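Local coordinates for protein aspartokinase (PDB 3L76) that probably phosphorylates the beta-carboxyl group of L-aspartate with ATP, opening the route to lysine and threonine, and carries ACT domains that bind both amino acids, at residues V5-G10 with V39-G44. Numbering follows the deposited sequence.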
# COMPACT_ATOMS: atom_id res chain seq x y z
N VAL A 5 -21.36 -8.80 -10.92
CA VAL A 5 -20.12 -8.65 -10.16
C VAL A 5 -19.13 -9.71 -10.61
O VAL A 5 -19.43 -10.90 -10.51
CB VAL A 5 -20.34 -8.80 -8.66
CG1 VAL A 5 -19.01 -8.60 -7.91
CG2 VAL A 5 -21.42 -7.85 -8.15
N GLN A 6 -17.97 -9.29 -11.10
CA GLN A 6 -16.92 -10.24 -11.48
C GLN A 6 -15.72 -10.14 -10.54
O GLN A 6 -15.40 -9.07 -10.04
CB GLN A 6 -16.47 -10.01 -12.92
CG GLN A 6 -17.57 -10.12 -13.97
CD GLN A 6 -17.04 -9.98 -15.39
OE1 GLN A 6 -15.88 -9.62 -15.60
NE2 GLN A 6 -17.90 -10.25 -16.37
N LYS A 7 -15.08 -11.27 -10.28
CA LYS A 7 -13.87 -11.29 -9.46
C LYS A 7 -12.79 -12.06 -10.20
O LYS A 7 -13.08 -13.05 -10.86
CB LYS A 7 -14.12 -11.91 -8.08
CG LYS A 7 -13.34 -13.20 -7.82
CD LYS A 7 -12.15 -13.01 -6.87
CE LYS A 7 -11.37 -14.32 -6.76
NZ LYS A 7 -10.31 -14.33 -5.71
N PHE A 8 -11.56 -11.57 -10.09
CA PHE A 8 -10.42 -12.18 -10.76
C PHE A 8 -9.32 -12.44 -9.75
O PHE A 8 -8.88 -11.53 -9.04
CB PHE A 8 -9.91 -11.28 -11.88
CG PHE A 8 -10.87 -11.11 -13.02
CD1 PHE A 8 -11.81 -10.09 -13.01
CD2 PHE A 8 -10.85 -11.98 -14.10
CE1 PHE A 8 -12.70 -9.93 -14.07
CE2 PHE A 8 -11.74 -11.84 -15.15
CZ PHE A 8 -12.67 -10.81 -15.15
N GLY A 9 -8.87 -13.69 -9.70
CA GLY A 9 -7.84 -14.09 -8.76
C GLY A 9 -6.44 -13.69 -9.18
O GLY A 9 -6.23 -13.16 -10.27
N GLY A 10 -5.48 -13.96 -8.30
CA GLY A 10 -4.09 -13.60 -8.51
C GLY A 10 -3.54 -14.01 -9.87
O GLY A 10 -3.13 -13.15 -10.65
N VAL A 39 -13.95 -7.08 -8.70
CA VAL A 39 -13.07 -7.32 -7.57
C VAL A 39 -11.81 -7.99 -8.09
O VAL A 39 -11.87 -8.90 -8.91
CB VAL A 39 -13.71 -8.27 -6.54
CG1 VAL A 39 -12.69 -8.64 -5.48
CG2 VAL A 39 -14.97 -7.65 -5.91
N VAL A 40 -10.65 -7.54 -7.63
CA VAL A 40 -9.40 -8.10 -8.12
C VAL A 40 -8.52 -8.46 -6.95
O VAL A 40 -8.50 -7.74 -5.94
CB VAL A 40 -8.64 -7.10 -9.04
CG1 VAL A 40 -7.51 -7.79 -9.77
CG2 VAL A 40 -9.59 -6.45 -10.03
N SER A 41 -7.81 -9.57 -7.06
CA SER A 41 -6.86 -9.97 -6.04
C SER A 41 -5.51 -9.33 -6.30
O SER A 41 -5.25 -8.89 -7.41
CB SER A 41 -6.70 -11.50 -6.03
OG SER A 41 -7.92 -12.12 -5.69
N ALA A 42 -4.65 -9.29 -5.29
CA ALA A 42 -3.26 -8.90 -5.51
C ALA A 42 -2.68 -9.74 -6.64
O ALA A 42 -3.16 -10.84 -6.91
CB ALA A 42 -2.46 -9.07 -4.24
N MET A 43 -1.64 -9.22 -7.30
CA MET A 43 -1.19 -9.76 -8.59
C MET A 43 -0.81 -11.24 -8.71
O MET A 43 -1.21 -11.90 -9.65
CB MET A 43 -0.09 -8.89 -9.18
CG MET A 43 -0.62 -7.58 -9.70
SD MET A 43 0.52 -6.78 -10.84
CE MET A 43 0.61 -7.99 -12.16
N GLY A 44 -0.02 -11.77 -7.79
CA GLY A 44 0.39 -13.15 -7.96
C GLY A 44 0.92 -13.72 -6.67
O GLY A 44 0.27 -13.62 -5.63
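Val39, Gly10 and Ser41 give up the most surface where strands 3-8 and 35-40 and the loops that follow them run side by side, and together they illustrate how a parallel pairing passes from sheet into loop. Val39 is gripped through both backbone groups: its N donates an almost straight bond to Gln6 O (2.8 Å, 170° at the hydrogen), and its O receives Phe8 N at 2.9 Å. Its side chain lies beside that of Lys7, CB against CB at 4.0 Å, and rests on Leu162 of helix 154-166. Phe8 and Val40 project from the other face of the sheet, where the Phe8 ring stacks with Tyr174 and Val40 packs on helix 63-87.

Past the last bridge, Ser41 continues the pairing, its N binding Phe8 O at 3.0 Å. With OG turned anti to the carbonyl carbon (chi1 -63°), the hydroxyl lies on the Lys7 side of the sheet. The lysine chain, bent at chi2 (105°), runs forward along the strand toward its C-terminal end, where NZ donates a 3.3 Å hydrogen bond to Ser41 OG. The hydroxyl's stronger hydrogen-bond partner is Ser155 OG, at the start of helix 154-166, and Asp156 makes a long, weak ion pair with the ammonium. Gly10 closes the contact, packed against Ser41 CB and the loop from Ala42 to Gly44.

Strand 3-8, helix 16-31 and strand 35-40 form a beta-alpha-beta unit of the amino acid kinase fold, and in this family the glycine-rich loop after the first strand belongs to the nucleotide-phosphate site. Backbone bonds thus set the register, while Lys7, Ser41, Ser155 and Asp156 form a polar cluster at the strand ends, consistent with a place near the phosphates of ATP, as in other amino acid kinases.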